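Local structure of sulfate adenylyltransferase (Allochromatium vinosum, 4DNX) at residues His205-Glu210 with Pro376-Arg380; Thr200-Met204 with Asp237-Arg243. The protein catalyses the transfer of the adenylyl group of ATP to sulfate, forming adenosine 5'-phosphosulfate and releasing diphosphate. All coordinates share one frame; numbering follows the deposited sequence.

How the contacts relate
Both contacts lie in the ATP-sulfurylase region, a Rossmann-like fold around a five-stranded parallel sheet. Residues 200-204 leave strand 195-200 and run straight into 205-210, the start of helix 206-219; then come 237-243, opening helix 240-254, and finally 376-380, just before helix 381-393. The segments of contact 1 and contact 2 therefore alternate along the chain. Their centres are about 15 Å apart, and they touch where Met204 CE packs 4.1 Å from Glu209 N. Together they hold one continuous peptide that carries the last three residues of the family's QXRN motif and the whole of HXXH, sequence motifs that in related ATP sulfurylases help to bind the substrates.

Contact 1 (His205-Glu210 with Pro376-Arg380); sequences HRAHEE and PEFSR
Arg380 grips Glu209 side-on with two nitrogens. Arg380 NE gives an almost straight bond (173°) to the syn lone pair of Glu209 OE1, 3.0 Å away, while Arg380 NH2 reaches Glu209 OE2 at 2.8 Å with the two flat groups nearly coplanar. The same NH2 of Arg380 forms a salt bridge to Glu210 OE1 at 3.3 Å, and Lys213 shares Glu209 OE2. A bend at chi2 (-58°) swings the Arg380 guanidinium alongside Arg206, whose own guanidinium stacks flat on it, planes 15° apart; the two carboxylates probably offset the paired positive charges. Arg206 CD sits over the centre of the Arg380 plane, and Arg206 NH1 donates to Pro376 O at 2.8 Å, with Glu377 O over the other face of the Arg206 guanidinium. With an alanine here instead of Arg380, Glu209 would probably lose its two-pronged partner and the Arg206 guanidinium its stack.

This is the HXXH motif of the nucleotidyltransferase fold, His205 being the N-cap of helix 206-219 and His208 lying in its first turn. Phe378 O accepts from Arg206 N at 3.1 Å and also from water 2, which in turn takes the N-H of Ala207. Beyond it, Ser379 OG and His205 ND1 share a hydrogen bond of 3.1 Å near the ring plane. The imidazole packs against Val383 and Leu387, and Phe378 against Tyr335 of strand 333-336.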
loop_
_atom_site.group_PDB
_atom_site.type_symbol
_atom_site.label_atom_id
_atom_site.label_comp_id
_atom_site.label_asym_id
_atom_site.label_seq_id
_atom_site.Cartn_x
_atom_site.Cartn_y
_atom_site.Cartn_z
ATOM N N HIS A 205 8.015 -22.419 -5.234
ATOM C CA HIS A 205 9.013 -23.399 -4.861
ATOM C C HIS A 205 10.271 -23.221 -5.698
ATOM O O HIS A 205 10.427 -22.189 -6.392
ATOM C CB HIS A 205 8.383 -24.801 -4.900
ATOM C CG HIS A 205 7.351 -24.945 -3.839
ATOM N ND1 HIS A 205 7.680 -25.044 -2.505
ATOM C CD2 HIS A 205 6.001 -24.852 -3.893
ATOM C CE1 HIS A 205 6.573 -25.074 -1.783
ATOM N NE2 HIS A 205 5.540 -24.977 -2.606
ATOM N N ARG A 206 11.209 -24.144 -5.558
ATOM C CA ARG A 206 12.533 -23.918 -6.129
ATOM C C ARG A 206 12.541 -23.726 -7.627
ATOM O O ARG A 206 13.401 -22.995 -8.154
ATOM C CB ARG A 206 13.530 -24.993 -5.678
ATOM C CG ARG A 206 14.508 -24.369 -4.737
ATOM C CD ARG A 206 15.628 -25.318 -4.368
ATOM N NE ARG A 206 16.659 -25.282 -5.400
ATOM C CZ ARG A 206 17.782 -25.995 -5.354
ATOM N NH1 ARG A 206 18.011 -26.810 -4.334
ATOM N NH2 ARG A 206 18.666 -25.910 -6.339
ATOM N N ALA A 207 11.599 -24.364 -8.326
ATOM C CA ALA A 207 11.555 -24.253 -9.795
ATOM C C ALA A 207 11.260 -22.819 -10.228
ATOM O O ALA A 207 11.895 -22.297 -11.156
ATOM C CB ALA A 207 10.511 -25.212 -10.367
ATOM N N HIS A 208 10.291 -22.200 -9.560
ATOM C CA HIS A 208 9.872 -20.834 -9.927
ATOM C C HIS A 208 10.867 -19.836 -9.430
ATOM O O HIS A 208 11.137 -18.844 -10.110
ATOM C CB HIS A 208 8.463 -20.535 -9.408
ATOM C CG HIS A 208 7.399 -21.173 -10.250
ATOM N ND1 HIS A 208 6.126 -21.424 -9.790
ATOM C CD2 HIS A 208 7.433 -21.627 -11.528
ATOM C CE1 HIS A 208 5.424 -22.020 -10.741
ATOM N NE2 HIS A 208 6.194 -22.152 -11.808
ATOM N N GLU A 209 11.466 -20.132 -8.272
ATOM C CA GLU A 209 12.505 -19.272 -7.698
ATOM C C GLU A 209 13.695 -19.206 -8.662
ATOM O O GLU A 209 14.216 -18.110 -8.988
ATOM C CB GLU A 209 12.954 -19.869 -6.359
ATOM C CG GLU A 209 14.190 -19.230 -5.771
ATOM C CD GLU A 209 14.799 -20.022 -4.611
ATOM O OE1 GLU A 209 14.088 -20.796 -3.876
ATOM O OE2 GLU A 209 16.024 -19.871 -4.437
ATOM N N GLU A 210 14.114 -20.382 -9.119
ATOM C CA GLU A 210 15.256 -20.473 -10.018
ATOM C C GLU A 210 14.942 -19.909 -11.405
ATOM O O GLU A 210 15.824 -19.388 -12.067
ATOM C CB GLU A 210 15.758 -21.927 -10.092
ATOM C CG GLU A 210 16.280 -22.471 -8.728
ATOM C CD GLU A 210 17.487 -21.715 -8.183
ATOM O OE1 GLU A 210 17.670 -21.759 -6.941
ATOM O OE2 GLU A 210 18.251 -21.097 -8.979
ATOM N N PRO A 376 15.242 -31.124 -0.937
ATOM C CA PRO A 376 15.705 -29.723 -1.014
ATOM C C PRO A 376 16.002 -29.249 -2.440
ATOM O O PRO A 376 16.132 -28.046 -2.667
ATOM C CB PRO A 376 16.966 -29.695 -0.137
ATOM C CG PRO A 376 17.418 -31.128 -0.075
ATOM C CD PRO A 376 16.170 -31.972 -0.157
ATOM N N GLU A 377 16.061 -30.185 -3.392
ATOM C CA GLU A 377 16.154 -29.844 -4.827
ATOM C C GLU A 377 14.889 -29.153 -5.358
ATOM O O GLU A 377 14.931 -28.481 -6.401
ATOM C CB GLU A 377 16.407 -31.097 -5.666
ATOM C CG GLU A 377 17.720 -31.810 -5.344
ATOM C CD GLU A 377 17.773 -32.325 -3.901
ATOM O OE1 GLU A 377 18.644 -31.854 -3.125
ATOM O OE2 GLU A 377 16.919 -33.165 -3.545
ATOM N N PHE A 378 13.761 -29.321 -4.651
ATOM C CA PHE A 378 12.477 -28.808 -5.140
ATOM C C PHE A 378 11.765 -27.831 -4.206
ATOM O O PHE A 378 10.907 -27.051 -4.665
ATOM C CB PHE A 378 11.552 -29.969 -5.479
ATOM C CG PHE A 378 12.142 -30.906 -6.511
ATOM C CD1 PHE A 378 12.163 -30.543 -7.868
ATOM C CD2 PHE A 378 12.708 -32.092 -6.122
ATOM C CE1 PHE A 378 12.715 -31.408 -8.820
ATOM C CE2 PHE A 378 13.267 -32.966 -7.066
ATOM C CZ PHE A 378 13.267 -32.610 -8.415
ATOM N N SER A 379 12.102 -27.876 -2.916
ATOM C CA SER A 379 11.470 -26.958 -1.941
ATOM C C SER A 379 12.470 -26.521 -0.867
ATOM O O SER A 379 13.267 -27.334 -0.359
ATOM C CB SER A 379 10.237 -27.631 -1.305
ATOM O OG SER A 379 9.477 -26.683 -0.565
ATOM N N ARG A 380 12.447 -25.232 -0.517
ATOM C CA ARG A 380 13.309 -24.758 0.588
ATOM C C ARG A 380 12.709 -25.199 1.913
ATOM O O ARG A 380 11.472 -25.081 2.086
ATOM C CB ARG A 380 13.388 -23.233 0.547
ATOM C CG ARG A 380 13.875 -22.678 -0.802
ATOM C CD ARG A 380 15.274 -23.249 -1.155
ATOM N NE ARG A 380 15.883 -22.497 -2.261
ATOM C CZ ARG A 380 17.165 -22.627 -2.612
ATOM N NH1 ARG A 380 17.947 -23.487 -1.962
ATOM N NH2 ARG A 380 17.674 -21.920 -3.623
HETATM O O HOH W 1 10.523 -23.621 -1.818
HETATM O O HOH W 2 10.418 -26.985 -7.366
#

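Contact 2 (Thr200-Met204 with Asp237-Arg243); sequences TRNPM and DIPAPVR
Arg243 reaches across from helix 240-254 to the backbone of Arg201, Asn202 and Pro203. Its CB heads toward that peptide, and with CG anti to the backbone N (chi1 -169°) the chain runs along the Asn202-Pro203 link: Arg243 CG lies 3.7 Å from Pro203 N. Arg243 CD comes next, 3.3 Å from Arg201 O. There the chain folds back, chi3 of 15° nearly eclipsing CZ with CB, a torsion that probably carries some strain. The turn brings NH1 round to the same carbonyl, and Arg243 NH1 donates to Arg201 O at 2.9 Å. The oxygen lies in the guanidinium plane, although the nitrogen stands above the carbonyl plane rather than on a lone pair.

Asn202 uses both ends of its amide. Asn202 OD1 accepts from Ile238 N at 3.3 Å, and Asn202 ND2 donates to Asp237 OD1 at 3.2 Å along a practically straight path that enters from above the carboxylate plane, the two flat groups standing 76° apart. This double hold fixes the amide's rotation. Beside it, the Pro203 ring packs on Ile238, Pro203 CD to Ile238 CG1 at 3.8 Å. Arg201 and Asn202 close the QXRN sequence motif.

Around this junction, Arg243 also rests on Met228 and Leu230 of strand 223-230, and Pro203 on Ala246 of helix 240-254. Ile238 and Val242 touch helix 381-393, while Pro239 to Pro241 pack against Asp17 and Pro18 of the second subunit.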
loop_
_atom_site.group_PDB
_atom_site.type_symbol
_atom_site.label_atom_id
_atom_site.label_comp_id
_atom_site.label_asym_id
_atom_site.label_seq_id
_atom_site.Cartn_x
_atom_site.Cartn_y
_atom_site.Cartn_z
ATOM N N THR A 200 2.487 -14.626 -10.225
ATOM C CA THR A 200 2.095 -15.900 -9.596
ATOM C C THR A 200 0.860 -15.699 -8.750
ATOM O O THR A 200 0.566 -14.580 -8.388
ATOM C CB THR A 200 3.226 -16.490 -8.710
ATOM O OG1 THR A 200 2.857 -17.836 -8.340
ATOM C CG2 THR A 200 3.469 -15.631 -7.481
ATOM N N ARG A 201 0.104 -16.780 -8.478
ATOM C CA ARG A 201 -0.939 -16.649 -7.455
ATOM C C ARG A 201 -0.747 -17.619 -6.308
ATOM O O ARG A 201 -1.518 -17.609 -5.333
ATOM C CB ARG A 201 -2.375 -16.717 -8.026
ATOM C CG ARG A 201 -2.721 -17.960 -8.737
ATOM C CD ARG A 201 -4.144 -17.850 -9.326
ATOM N NE ARG A 201 -4.441 -18.994 -10.190
ATOM C CZ ARG A 201 -4.064 -19.108 -11.468
ATOM N NH1 ARG A 201 -3.370 -18.144 -12.066
ATOM N NH2 ARG A 201 -4.387 -20.195 -12.160
ATOM N N ASN A 202 0.266 -18.472 -6.420
ATOM C CA ASN A 202 0.582 -19.350 -5.308
ATOM C C ASN A 202 2.050 -19.277 -4.829
ATOM O O ASN A 202 2.852 -18.537 -5.427
ATOM C CB ASN A 202 0.077 -20.766 -5.576
ATOM C CG ASN A 202 -1.413 -20.881 -5.276
ATOM O OD1 ASN A 202 -1.905 -20.486 -4.172
ATOM N ND2 ASN A 202 -2.152 -21.323 -6.267
ATOM N N PRO A 203 2.371 -19.966 -3.726
ATOM C CA PRO A 203 3.764 -20.012 -3.252
ATOM C C PRO A 203 4.748 -20.435 -4.318
ATOM O O PRO A 203 4.417 -21.231 -5.211
ATOM C CB PRO A 203 3.735 -21.032 -2.119
ATOM C CG PRO A 203 2.291 -20.954 -1.604
ATOM C CD PRO A 203 1.496 -20.816 -2.897
ATOM N N MET A 204 5.961 -19.904 -4.230
ATOM C CA MET A 204 6.974 -20.216 -5.229
ATOM C C MET A 204 7.944 -21.233 -4.623
ATOM O O MET A 204 8.562 -20.968 -3.590
ATOM C CB MET A 204 7.703 -18.932 -5.614
ATOM C CG MET A 204 6.833 -18.012 -6.489
ATOM S SD MET A 204 7.631 -16.406 -6.629
ATOM C CE MET A 204 9.129 -16.844 -7.545
ATOM N N ASP A 237 -6.425 -23.247 -3.375
ATOM C CA ASP A 237 -5.433 -22.168 -3.290
ATOM C C ASP A 237 -4.950 -22.005 -1.822
ATOM O O ASP A 237 -5.667 -22.332 -0.875
ATOM C CB ASP A 237 -6.012 -20.838 -3.835
ATOM C CG ASP A 237 -5.844 -20.664 -5.368
ATOM O OD1 ASP A 237 -5.296 -21.561 -6.050
ATOM O OD2 ASP A 237 -6.267 -19.601 -5.892
ATOM N N ILE A 238 -3.731 -21.478 -1.652
ATOM C CA ILE A 238 -3.187 -21.203 -0.326
ATOM C C ILE A 238 -3.721 -19.836 0.131
ATOM O O ILE A 238 -3.559 -18.857 -0.595
ATOM C CB ILE A 238 -1.623 -21.215 -0.378
ATOM C CG1 ILE A 238 -1.095 -22.600 -0.799
ATOM C CG2 ILE A 238 -0.997 -20.858 0.950
ATOM C CD1 ILE A 238 -1.717 -23.758 -0.037
ATOM N N PRO A 239 -4.348 -19.762 1.316
ATOM C CA PRO A 239 -4.819 -18.470 1.839
ATOM C C PRO A 239 -3.719 -17.420 1.809
ATOM O O PRO A 239 -2.537 -17.724 2.023
ATOM C CB PRO A 239 -5.212 -18.781 3.275
ATOM C CG PRO A 239 -5.551 -20.226 3.254
ATOM C CD PRO A 239 -4.603 -20.843 2.272
ATOM N N ALA A 240 -4.129 -16.185 1.548
ATOM C CA ALA A 240 -3.198 -15.079 1.357
ATOM C C ALA A 240 -2.099 -14.931 2.424
ATOM O O ALA A 240 -0.918 -14.762 2.037
ATOM C CB ALA A 240 -3.976 -13.764 1.199
ATOM N N PRO A 241 -2.417 -14.969 3.722
ATOM C CA PRO A 241 -1.345 -14.802 4.725
ATOM C C PRO A 241 -0.257 -15.874 4.604
ATOM O O PRO A 241 0.940 -15.588 4.804
ATOM C CB PRO A 241 -2.072 -14.975 6.067
ATOM C CG PRO A 241 -3.466 -14.683 5.786
ATOM C CD PRO A 241 -3.735 -15.090 4.389
ATOM N N VAL A 242 -0.669 -17.106 4.308
ATOM C CA VAL A 242 0.267 -18.221 4.238
ATOM C C VAL A 242 1.073 -18.062 2.937
ATOM O O VAL A 242 2.294 -18.253 2.930
ATOM C CB VAL A 242 -0.497 -19.590 4.331
ATOM C CG1 VAL A 242 0.474 -20.798 4.210
ATOM C CG2 VAL A 242 -1.282 -19.661 5.656
ATOM N N ARG A 243 0.406 -17.707 1.833
ATOM C CA ARG A 243 1.075 -17.512 0.550
ATOM C C ARG A 243 2.128 -16.411 0.691
ATOM O O ARG A 243 3.282 -16.572 0.257
ATOM C CB ARG A 243 0.066 -17.099 -0.556
ATOM C CG ARG A 243 0.701 -17.160 -1.931
ATOM C CD ARG A 243 0.274 -16.105 -2.936
ATOM N NE ARG A 243 -0.433 -14.934 -2.389
ATOM C CZ ARG A 243 -1.596 -14.506 -2.865
ATOM N NH1 ARG A 243 -2.168 -15.173 -3.859
ATOM N NH2 ARG A 243 -2.187 -13.423 -2.345
#